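Long-range contacts in aromatic amino acid aminotransferase I (PDB 6HNU), which probably transfers the amino group of aromatic amino acids to 2-oxoglutarate, using pyridoxal 5'-phosphate as cofactor: residues Asp134-Val139 with Gly309-Gln314; Leu242-Glu247 with Val293-Phe298; Thr395-Ala400 with Lys457-Phe462; Ala418-Gln423 with Arg486-Leu491. All blocks are in the same frame, centred on the assembly; numbering follows the deposited sequence.

Contacts 1 and 2 belong to one mixed sheet, the core of the cofactor-binding domain, and their centres lie about 9 Å apart. Strands 292-297 and 309-314 are neighbours in it: Trp310 N reaches Asp296 O at 2.8 Å, and Ile311 CG2 packs on Val293 CG1 at 3.5 Å. Contact 2 holds the pyridoxal-5'-phosphate between Asp246 and Ser297, whereas contact 1 closes one border of that sheet. Contacts 3 and 4 lie together, centres about 12 Å apart, where Phe462 CE1 meets Val420 CG1 at 3.6 Å. The centre of contact 3 is about 29 Å from that of contact 2, and contact 4 sits away from the known sites.

Contact 1 of 4, residues Asp134-Val139 with Gly309-Gln314; sequences DVIVSV and GWIVGQ
At the border of the large mixed sheet that carries the cofactor, strand 133-138 runs antiparallel to strand 309-314. Three pairs of backbone bonds join them, at Asp134 with Gly313, Ile136 with Ile311 and Ser138 with Gly309. The shortest of them, Ile311 N to Ile136 O, is 2.8 Å. On one face Val135 and Val312 stand side by side, with Val135 CG1 3.9 Å from Val312 CG2; the same CG1 also comes obliquely to the Trp310 ring. On the other face Ile136 CG1 leans on Ile311 CB at 4.0 Å, and Ile311 CD1 reaches Ser138 CB at 4.1 Å. Helix 315-327 packs here through Tyr321, while helix 112-126 lies against Val135, Val137 and Trp310. The hydroxyl of Ser138, held between its backbone N and carbonyl carbon (chi1 76°), stands close over Gly309, its OG 3.3 Å from Gly309 CA. It also bonds to Gly140 N and to a water 2.6 Å from Ser138 OG. That water probably donates to Trp310 O. Asp134 OD1 makes a salt bridge to Lys119, at the partly exposed end of the pair. The chemistry is therefore mainly that of a buried, apolar strand pair: backbone bonds set the register, and the serine hydroxyl is satisfied where the sheet approaches the cofactor phosphate.

Contact 2 of 4, residues Leu242-Glu247 with Val293-Phe298; sequences LIIEDE and VRLDSF. With PLP (pyridoxal-5'-phosphate), chain I.
Glu245 and Arg294 are paired on one face of two parallel strands, and their side chains cross obliquely, carboxylate and guanidinium planes 86° apart. Glu245 OE2 comes to the guanidinium edge in its plane, making a salt bridge to Arg294 NH1 at 2.9 Å, though the hydrogen bond is weak. The arginine chain is extended from CG to NE, and Arg294 NE makes a second salt bridge, 2.9 Å, to Asp296 OD1 two residues on in the same strand. Glu247 CB lies 3.8 Å from Arg294 NH2, over one guanidinium face. A water links Glu245 OE1, Glu247 OE1 and Arg294 NH1; Glu247 OE1 is also hydrogen-bonded to Thr215 OG1, Glu245 accepts bonds from the backbone N of Phe283 and Ile284, and Arg294 makes a cation-pi contact with Tyr250. The opposite face is apolar: Ile244 CD1 lies alongside Val293, 3.8 Å from its CB, and Leu295 CD1 crosses to Ile244 CG2 at 3.9 Å. Farther along, Asp246 CG is anti to the backbone N (chi1 177°), and OD2 stands 2.8 Å from PLP N1, with Tyr211 OH as a second partner. Ser297 OG donates to PLP O1P at 2.5 Å. The paired strands hold the cofactor at both ends: an aspartate that, as in related aminotransferases, probably favours the protonated pyridine, and a serine on the phosphate, while the arginine's charge is probably balanced by acidic neighbours.

Contact 3 of 4, residues Thr395-Ala400 with Lys457-Phe462; sequences TVTLDA and KTHIFF
With CG of Asp399 anti to its backbone N (chi1 -179°) and the imidazole of His459 turned beside its own N (chi1 -68°), the carboxylate and ring meet on one face of an antiparallel strand pair. Asp399 OD1 lies over one face of the ring, the two planes 37° apart, and Asp399 CB is 3.8 Å from His459 NE2. The same oxygen accepts a weak bond from Thr458 OG1 and another from Ser401. Nearby the side chains of Thr397 and His459 cross at about a right angle, Thr397 CG2 4.0 Å from His459 CB, and Thr395 CG2 reaches Phe461 CD2 obliquely at 3.7 Å. The other face is apolar: Leu398 CB rests on Ile460 CG1 at 3.8 Å, while Leu398 CD1 comes within 4.2 Å of Phe462 CE1. Backbone bonds alternate through Val396-Phe462 and Leu398-Ile460, and Ala400 N closes the end on Thr458 O at 2.7 Å. Helix 413-426 packs on the apolar side through Pro413 and Val420, and Phe462 meets Phe481 edge-to-face. Strands 393-399 and 459-465 are the central pair of a four-stranded antiparallel sheet with helices against one face, the alpha/beta layering of the small domain in this aminotransferase family.

Contact 4 of 4, residues Ala418-Gln423 with Arg486-Leu491; sequences AAVHEQ and RAEFGL
Two helices come close near the C-terminus, 413-426 beside the last turn of 471-489, with the CA atoms of Val420 and Glu488 6.4 Å apart; helix 471-489 ends in a Schellman motif in which Gly490 takes a positive phi. Both helices pack on the four-stranded sheet of the small domain, Val420 and His421 touching Phe462 and Phe489 lying against Asp399. Glu488 is the side chain that bridges them. Bent at chi2 (-61°), it lays its CG against Gln423 CB at 3.7 Å and sends its carboxylate toward Ala419, whose CB is 3.4 Å from Glu488 OE1. Glu488 OE1 is hydrogen-bonded to His403 NE2. Gln423 crosses the glutamate obliquely; the amide and carboxylate planes are 32° apart, and Gln423 OE1 is taken by Gln427. Deeper in, Val420 CG2 meets Phe489 CE1 at 3.8 Å, the two side chains crossing at about a right angle, and the Phe489 ring also stacks edge-to-face on His403. Two donors thus grip Glu488 OE2: a water that also gives a proton to Ala419 O, and Gln423 NE2, which points in the plane of its amide at the anti lone pair of Glu488 OE2, 2.8 Å away with 161° at the hydrogen.

Contact 1 of 4, residues Asp134-Val139 with Gly309-Gln314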
# COMPACT_ATOMS: atom_id res chain seq x y z
N ASP B 134 -20.39 -5.38 -3.69
CA ASP B 134 -19.52 -5.75 -2.56
C ASP B 134 -18.63 -4.57 -2.19
O ASP B 134 -18.69 -3.52 -2.87
CB ASP B 134 -18.70 -7.00 -2.86
CG ASP B 134 -18.46 -7.87 -1.63
OD1 ASP B 134 -19.09 -7.61 -0.55
OD2 ASP B 134 -17.66 -8.77 -1.75
N VAL B 135 -17.91 -4.76 -1.10
CA VAL B 135 -16.83 -3.87 -0.64
C VAL B 135 -15.57 -4.71 -0.45
O VAL B 135 -15.66 -5.86 0.04
CB VAL B 135 -17.25 -3.14 0.64
CG1 VAL B 135 -18.47 -2.28 0.38
CG2 VAL B 135 -17.54 -4.11 1.76
N ILE B 136 -14.44 -4.14 -0.82
CA ILE B 136 -13.08 -4.67 -0.51
C ILE B 136 -12.30 -3.54 0.15
O ILE B 136 -12.64 -2.36 -0.02
CB ILE B 136 -12.41 -5.21 -1.79
CG1 ILE B 136 -12.24 -4.14 -2.87
CG2 ILE B 136 -13.19 -6.42 -2.30
CD1 ILE B 136 -11.34 -4.52 -4.05
N VAL B 137 -11.29 -3.90 0.91
CA VAL B 137 -10.42 -2.91 1.57
C VAL B 137 -9.46 -2.31 0.55
O VAL B 137 -9.13 -2.93 -0.50
CB VAL B 137 -9.72 -3.54 2.78
CG1 VAL B 137 -10.74 -3.95 3.81
CG2 VAL B 137 -8.79 -4.68 2.39
N SER B 138 -9.06 -1.08 0.84
CA SER B 138 -7.95 -0.36 0.19
C SER B 138 -7.04 0.18 1.28
O SER B 138 -7.44 0.17 2.47
CB SER B 138 -8.47 0.75 -0.66
OG SER B 138 -8.86 1.84 0.15
N VAL B 139 -5.87 0.69 0.90
CA VAL B 139 -5.00 1.43 1.86
C VAL B 139 -5.18 2.93 1.64
O VAL B 139 -4.25 3.72 1.95
CB VAL B 139 -3.55 0.93 1.78
CG1 VAL B 139 -3.48 -0.54 2.13
CG2 VAL B 139 -2.92 1.14 0.41
N GLY B 309 -9.10 2.40 3.59
CA GLY B 309 -10.33 2.80 2.96
C GLY B 309 -10.97 1.55 2.39
O GLY B 309 -10.59 0.39 2.79
N TRP B 310 -11.92 1.77 1.52
CA TRP B 310 -12.57 0.63 0.86
C TRP B 310 -13.05 1.05 -0.53
O TRP B 310 -13.02 2.26 -0.91
CB TRP B 310 -13.66 0.01 1.75
CG TRP B 310 -14.80 0.92 2.05
CD1 TRP B 310 -16.01 0.94 1.43
CD2 TRP B 310 -14.84 1.96 3.05
NE1 TRP B 310 -16.80 1.90 1.98
CE2 TRP B 310 -16.11 2.56 2.96
CE3 TRP B 310 -13.93 2.45 3.98
CZ2 TRP B 310 -16.50 3.61 3.78
CZ3 TRP B 310 -14.30 3.50 4.79
CH2 TRP B 310 -15.56 4.06 4.68
N ILE B 311 -13.45 0.05 -1.30
CA ILE B 311 -13.89 0.25 -2.70
C ILE B 311 -15.23 -0.45 -2.80
O ILE B 311 -15.31 -1.61 -2.36
CB ILE B 311 -12.84 -0.30 -3.68
CG1 ILE B 311 -11.47 0.38 -3.48
CG2 ILE B 311 -13.29 -0.20 -5.12
CD1 ILE B 311 -10.29 -0.37 -4.12
N VAL B 312 -16.24 0.25 -3.33
CA VAL B 312 -17.61 -0.26 -3.55
C VAL B 312 -17.82 -0.44 -5.04
O VAL B 312 -17.59 0.51 -5.82
CB VAL B 312 -18.70 0.61 -2.93
CG1 VAL B 312 -20.01 -0.14 -2.89
CG2 VAL B 312 -18.29 1.13 -1.55
N GLY B 313 -18.35 -1.59 -5.42
CA GLY B 313 -18.66 -1.88 -6.82
C GLY B 313 -19.13 -3.31 -7.02
O GLY B 313 -19.38 -4.04 -6.05
N GLN B 314 -19.32 -3.68 -8.28
CA GLN B 314 -19.93 -5.00 -8.55
C GLN B 314 -18.86 -6.06 -8.29
O GLN B 314 -17.66 -5.79 -8.46
CB GLN B 314 -20.61 -5.06 -9.91
CG GLN B 314 -19.72 -4.90 -11.11
CD GLN B 314 -20.50 -5.35 -12.32
OE1 GLN B 314 -20.75 -6.55 -12.49
NE2 GLN B 314 -20.97 -4.41 -13.14
O HOH W 1 -10.40 3.51 -1.21

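Contact 2 of 4, residues Leu242-Glu247 with Val293-Phe298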
# COMPACT_ATOMS: atom_id res chain seq x y z
N LEU B 242 -17.63 3.64 -17.24
CA LEU B 242 -17.82 3.60 -15.76
C LEU B 242 -17.75 5.00 -15.17
O LEU B 242 -17.22 5.94 -15.78
CB LEU B 242 -16.74 2.72 -15.11
CG LEU B 242 -16.57 1.33 -15.71
CD1 LEU B 242 -15.29 0.71 -15.25
CD2 LEU B 242 -17.74 0.45 -15.38
N ILE B 243 -18.21 5.13 -13.94
CA ILE B 243 -17.98 6.38 -13.17
C ILE B 243 -17.17 5.98 -11.96
O ILE B 243 -17.61 5.07 -11.22
CB ILE B 243 -19.29 7.10 -12.80
CG1 ILE B 243 -20.03 7.65 -14.01
CG2 ILE B 243 -19.04 8.18 -11.75
CD1 ILE B 243 -21.46 8.07 -13.72
N ILE B 244 -16.04 6.66 -11.77
CA ILE B 244 -15.20 6.44 -10.59
C ILE B 244 -15.42 7.67 -9.73
O ILE B 244 -14.97 8.76 -10.14
CB ILE B 244 -13.72 6.23 -10.97
CG1 ILE B 244 -13.49 5.22 -12.10
CG2 ILE B 244 -12.89 5.94 -9.73
CD1 ILE B 244 -14.04 3.80 -11.88
N GLU B 245 -16.05 7.48 -8.59
CA GLU B 245 -16.40 8.57 -7.66
C GLU B 245 -15.39 8.44 -6.52
O GLU B 245 -15.46 7.53 -5.68
CB GLU B 245 -17.90 8.67 -7.29
CG GLU B 245 -18.50 7.56 -6.44
CD GLU B 245 -19.95 7.75 -6.01
OE1 GLU B 245 -20.46 8.90 -6.12
OE2 GLU B 245 -20.55 6.76 -5.43
N ASP B 246 -14.45 9.36 -6.54
CA ASP B 246 -13.38 9.45 -5.54
C ASP B 246 -13.89 10.41 -4.47
O ASP B 246 -13.90 11.63 -4.69
CB ASP B 246 -12.07 9.85 -6.20
CG ASP B 246 -10.93 10.04 -5.25
OD1 ASP B 246 -11.07 9.69 -4.02
OD2 ASP B 246 -9.89 10.55 -5.75
N GLU B 247 -14.32 9.86 -3.35
CA GLU B 247 -15.26 10.58 -2.46
C GLU B 247 -14.71 10.62 -1.04
O GLU B 247 -15.45 10.36 -0.10
CB GLU B 247 -16.60 9.89 -2.62
CG GLU B 247 -17.34 10.36 -3.84
CD GLU B 247 -17.85 11.78 -3.62
OE1 GLU B 247 -19.04 11.92 -3.25
OE2 GLU B 247 -17.08 12.75 -3.85
N VAL B 293 -17.85 2.69 -9.56
CA VAL B 293 -16.89 2.28 -8.51
C VAL B 293 -16.68 3.48 -7.61
O VAL B 293 -16.34 4.56 -8.12
CB VAL B 293 -15.60 1.70 -9.09
CG1 VAL B 293 -14.68 1.17 -8.00
CG2 VAL B 293 -15.89 0.60 -10.09
N ARG B 294 -16.91 3.28 -6.33
CA ARG B 294 -16.72 4.33 -5.29
C ARG B 294 -15.42 4.07 -4.51
O ARG B 294 -15.18 2.93 -4.06
CB ARG B 294 -17.94 4.40 -4.37
CG ARG B 294 -17.80 5.40 -3.23
CD ARG B 294 -19.01 5.35 -2.31
NE ARG B 294 -19.05 6.46 -1.38
CZ ARG B 294 -19.63 7.63 -1.59
NH1 ARG B 294 -20.17 7.90 -2.74
NH2 ARG B 294 -19.59 8.57 -0.66
N LEU B 295 -14.61 5.10 -4.36
CA LEU B 295 -13.37 5.07 -3.52
C LEU B 295 -13.71 5.78 -2.22
O LEU B 295 -13.91 7.02 -2.19
CB LEU B 295 -12.20 5.71 -4.26
CG LEU B 295 -12.10 5.39 -5.75
CD1 LEU B 295 -10.89 6.08 -6.36
CD2 LEU B 295 -12.05 3.89 -6.02
N ASP B 296 -13.84 5.01 -1.14
CA ASP B 296 -14.14 5.55 0.21
C ASP B 296 -12.92 5.51 1.11
O ASP B 296 -12.13 4.56 1.03
CB ASP B 296 -15.25 4.72 0.89
CG ASP B 296 -16.65 5.15 0.52
OD1 ASP B 296 -16.93 6.35 0.65
OD2 ASP B 296 -17.49 4.25 0.20
N SER B 297 -12.76 6.52 1.97
CA SER B 297 -11.57 6.63 2.82
C SER B 297 -11.95 7.11 4.23
O SER B 297 -12.85 7.94 4.34
CB SER B 297 -10.60 7.60 2.24
OG SER B 297 -9.42 7.62 3.00
N PHE B 298 -11.20 6.69 5.22
CA PHE B 298 -11.27 7.25 6.60
C PHE B 298 -10.39 8.49 6.76
O PHE B 298 -10.41 9.11 7.84
CB PHE B 298 -10.83 6.20 7.60
CG PHE B 298 -11.86 5.13 7.81
CD1 PHE B 298 -13.16 5.46 8.14
CD2 PHE B 298 -11.51 3.80 7.70
CE1 PHE B 298 -14.09 4.46 8.43
CE2 PHE B 298 -12.44 2.81 7.94
CZ PHE B 298 -13.74 3.14 8.25
N1 PLP I . -8.59 11.76 -3.63
C2 PLP I . -8.77 13.08 -3.62
C2A PLP I . -9.57 13.70 -4.71
C3 PLP I . -8.23 13.88 -2.62
O3 PLP I . -8.39 15.24 -2.71
C4 PLP I . -7.46 13.27 -1.60
C4A PLP I . -6.85 14.09 -0.56
C5 PLP I . -7.31 11.88 -1.60
C6 PLP I . -7.87 11.18 -2.64
C5A PLP I . -6.44 11.17 -0.60
O4P PLP I . -7.12 10.01 -0.05
P PLP I . -6.47 8.99 0.91
O1P PLP I . -7.65 8.12 1.26
O2P PLP I . -5.90 9.80 2.10
O3P PLP I . -5.37 8.26 0.14
O HOH W 2 -21.10 10.39 -3.94
O HOH W 3 -15.25 8.14 1.78

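Contact 3 of 4, residues Thr395-Ala400 with Lys457-Phe462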
# COMPACT_ATOMS: atom_id res chain seq x y z
N THR B 395 -13.42 28.69 -3.09
CA THR B 395 -12.73 29.40 -4.19
C THR B 395 -13.19 30.85 -4.29
O THR B 395 -14.36 31.16 -3.97
CB THR B 395 -12.88 28.65 -5.51
OG1 THR B 395 -14.28 28.51 -5.81
CG2 THR B 395 -12.16 27.33 -5.44
N VAL B 396 -12.24 31.71 -4.70
CA VAL B 396 -12.54 33.09 -5.14
C VAL B 396 -12.22 33.18 -6.62
O VAL B 396 -11.09 32.87 -6.96
CB VAL B 396 -11.72 34.09 -4.33
CG1 VAL B 396 -12.04 35.51 -4.78
CG2 VAL B 396 -11.93 33.91 -2.85
N THR B 397 -13.19 33.57 -7.44
CA THR B 397 -13.04 33.79 -8.90
C THR B 397 -12.77 35.29 -9.12
O THR B 397 -13.36 36.13 -8.38
CB THR B 397 -14.25 33.21 -9.63
OG1 THR B 397 -14.21 31.79 -9.48
CG2 THR B 397 -14.32 33.53 -11.10
N LEU B 398 -11.84 35.62 -10.03
CA LEU B 398 -11.48 37.03 -10.36
C LEU B 398 -11.58 37.21 -11.88
O LEU B 398 -11.28 36.27 -12.60
CB LEU B 398 -10.07 37.38 -9.84
CG LEU B 398 -9.77 37.16 -8.36
CD1 LEU B 398 -8.30 37.40 -8.05
CD2 LEU B 398 -10.62 38.05 -7.46
N ASP B 399 -12.03 38.38 -12.34
CA ASP B 399 -12.11 38.73 -13.78
C ASP B 399 -10.74 39.32 -14.13
O ASP B 399 -10.47 40.48 -13.74
CB ASP B 399 -13.28 39.68 -14.09
CG ASP B 399 -13.35 40.01 -15.57
OD1 ASP B 399 -12.38 39.68 -16.31
OD2 ASP B 399 -14.37 40.59 -15.98
N ALA B 400 -9.84 38.50 -14.68
CA ALA B 400 -8.44 38.96 -14.89
C ALA B 400 -8.46 40.12 -15.90
O ALA B 400 -7.53 40.95 -15.84
CB ALA B 400 -7.57 37.83 -15.37
N LYS B 457 -11.19 33.05 -22.26
CA LYS B 457 -11.33 32.77 -20.81
C LYS B 457 -10.55 33.84 -20.03
O LYS B 457 -9.33 33.85 -20.13
CB LYS B 457 -10.90 31.34 -20.47
CG LYS B 457 -11.03 30.96 -19.00
CD LYS B 457 -11.70 29.63 -18.71
CE LYS B 457 -11.53 29.20 -17.26
NZ LYS B 457 -12.59 28.26 -16.82
N THR B 458 -11.26 34.75 -19.36
CA THR B 458 -10.70 35.90 -18.62
C THR B 458 -10.84 35.67 -17.12
O THR B 458 -10.36 36.49 -16.37
CB THR B 458 -11.42 37.20 -18.99
OG1 THR B 458 -12.79 37.06 -18.60
CG2 THR B 458 -11.32 37.54 -20.46
N HIS B 459 -11.51 34.60 -16.69
CA HIS B 459 -11.70 34.39 -15.23
C HIS B 459 -10.62 33.42 -14.74
O HIS B 459 -10.31 32.46 -15.47
CB HIS B 459 -13.12 33.94 -14.88
CG HIS B 459 -14.13 35.01 -15.11
ND1 HIS B 459 -14.76 35.16 -16.33
CD2 HIS B 459 -14.60 35.98 -14.30
CE1 HIS B 459 -15.57 36.19 -16.27
NE2 HIS B 459 -15.48 36.73 -15.03
N ILE B 460 -10.12 33.69 -13.55
CA ILE B 460 -9.07 32.92 -12.83
C ILE B 460 -9.68 32.63 -11.47
O ILE B 460 -10.76 33.23 -11.18
CB ILE B 460 -7.75 33.71 -12.73
CG1 ILE B 460 -7.93 35.06 -12.03
CG2 ILE B 460 -7.16 33.87 -14.11
CD1 ILE B 460 -6.64 35.75 -11.65
N PHE B 461 -9.09 31.73 -10.72
CA PHE B 461 -9.51 31.52 -9.33
C PHE B 461 -8.35 31.07 -8.48
O PHE B 461 -7.33 30.63 -9.02
CB PHE B 461 -10.69 30.54 -9.30
CG PHE B 461 -10.35 29.09 -9.54
CD1 PHE B 461 -10.15 28.64 -10.83
CD2 PHE B 461 -10.31 28.18 -8.48
CE1 PHE B 461 -9.91 27.29 -11.09
CE2 PHE B 461 -10.02 26.84 -8.73
CZ PHE B 461 -9.84 26.40 -10.04
N PHE B 462 -8.58 31.16 -7.17
CA PHE B 462 -7.72 30.65 -6.11
C PHE B 462 -8.53 29.68 -5.26
O PHE B 462 -9.72 29.92 -5.01
CB PHE B 462 -7.18 31.78 -5.25
CG PHE B 462 -6.15 32.60 -5.98
CD1 PHE B 462 -6.54 33.54 -6.91
CD2 PHE B 462 -4.80 32.33 -5.82
CE1 PHE B 462 -5.58 34.26 -7.61
CE2 PHE B 462 -3.85 33.05 -6.53
CZ PHE B 462 -4.25 34.01 -7.42

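Contact 4 of 4, residues Ala418-Gln423 with Arg486-Leu491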
# COMPACT_ATOMS: atom_id res chain seq x y z
N ALA B 418 -0.61 35.12 -11.42
CA ALA B 418 0.75 35.18 -10.82
C ALA B 418 0.90 36.47 -10.01
O ALA B 418 1.40 36.40 -8.88
CB ALA B 418 1.80 35.08 -11.90
N ALA B 419 0.44 37.61 -10.55
CA ALA B 419 0.50 38.93 -9.87
C ALA B 419 -0.29 38.88 -8.57
O ALA B 419 0.20 39.35 -7.54
CB ALA B 419 -0.00 40.03 -10.77
N VAL B 420 -1.52 38.38 -8.64
CA VAL B 420 -2.36 38.32 -7.42
C VAL B 420 -1.73 37.37 -6.41
O VAL B 420 -1.71 37.73 -5.23
CB VAL B 420 -3.82 37.94 -7.75
CG1 VAL B 420 -4.61 37.59 -6.49
CG2 VAL B 420 -4.48 39.06 -8.52
N HIS B 421 -1.22 36.21 -6.84
CA HIS B 421 -0.51 35.23 -5.97
C HIS B 421 0.68 35.90 -5.28
O HIS B 421 0.77 35.81 -4.06
CB HIS B 421 -0.06 34.00 -6.76
CG HIS B 421 0.53 32.88 -5.96
ND1 HIS B 421 -0.15 32.29 -4.92
CD2 HIS B 421 1.66 32.16 -6.14
CE1 HIS B 421 0.58 31.30 -4.44
NE2 HIS B 421 1.69 31.19 -5.19
N GLU B 422 1.55 36.58 -6.04
CA GLU B 422 2.73 37.29 -5.47
C GLU B 422 2.27 38.35 -4.46
O GLU B 422 2.85 38.44 -3.35
CB GLU B 422 3.58 37.89 -6.61
CG GLU B 422 4.22 36.85 -7.53
CD GLU B 422 4.80 37.42 -8.82
OE1 GLU B 422 5.01 38.67 -8.84
OE2 GLU B 422 5.06 36.64 -9.79
N GLN B 423 1.24 39.13 -4.81
CA GLN B 423 0.72 40.23 -3.95
C GLN B 423 0.15 39.64 -2.64
O GLN B 423 0.49 40.14 -1.57
CB GLN B 423 -0.31 41.07 -4.70
CG GLN B 423 -0.82 42.25 -3.87
CD GLN B 423 0.18 43.38 -3.75
OE1 GLN B 423 0.45 43.87 -2.66
NE2 GLN B 423 0.74 43.80 -4.87
N ARG B 486 -7.37 44.17 -3.89
CA ARG B 486 -7.61 45.65 -3.98
C ARG B 486 -6.33 46.33 -4.53
O ARG B 486 -6.46 47.12 -5.49
CB ARG B 486 -8.09 46.21 -2.63
CG ARG B 486 -9.41 46.98 -2.72
CD ARG B 486 -10.23 47.10 -1.43
NE ARG B 486 -9.34 46.96 -0.29
CZ ARG B 486 -9.45 46.05 0.67
NH1 ARG B 486 -10.47 45.21 0.70
NH2 ARG B 486 -8.54 46.03 1.64
N ALA B 487 -5.16 46.04 -3.98
CA ALA B 487 -3.87 46.55 -4.51
C ALA B 487 -3.71 46.19 -6.00
O ALA B 487 -3.38 47.10 -6.78
CB ALA B 487 -2.71 46.05 -3.71
N GLU B 488 -3.91 44.95 -6.42
CA GLU B 488 -3.58 44.56 -7.82
C GLU B 488 -4.54 45.19 -8.81
O GLU B 488 -4.10 45.48 -9.97
CB GLU B 488 -3.55 43.04 -7.99
CG GLU B 488 -2.25 42.45 -7.48
CD GLU B 488 -1.00 42.95 -8.19
OE1 GLU B 488 -1.01 43.04 -9.43
OE2 GLU B 488 -0.01 43.17 -7.51
N PHE B 489 -5.82 45.36 -8.44
CA PHE B 489 -6.89 45.78 -9.38
C PHE B 489 -7.15 47.29 -9.28
O PHE B 489 -8.07 47.76 -9.99
CB PHE B 489 -8.15 44.95 -9.11
CG PHE B 489 -8.06 43.56 -9.68
CD1 PHE B 489 -7.46 42.53 -8.97
CD2 PHE B 489 -8.59 43.27 -10.93
CE1 PHE B 489 -7.40 41.26 -9.51
CE2 PHE B 489 -8.53 42.00 -11.46
CZ PHE B 489 -7.90 41.00 -10.77
N GLY B 490 -6.37 47.98 -8.45
CA GLY B 490 -6.44 49.44 -8.19
C GLY B 490 -7.80 49.89 -7.70
O GLY B 490 -8.40 50.76 -8.37
N LEU B 491 -8.29 49.33 -6.58
CA LEU B 491 -9.66 49.59 -6.06
C LEU B 491 -9.59 50.24 -4.67
O LEU B 491 -8.48 50.37 -4.15
CB LEU B 491 -10.41 48.26 -6.00
CG LEU B 491 -10.64 47.57 -7.34
CD1 LEU B 491 -11.43 46.29 -7.16
CD2 LEU B 491 -11.36 48.49 -8.32
O HOH W 4 2.16 41.35 -7.46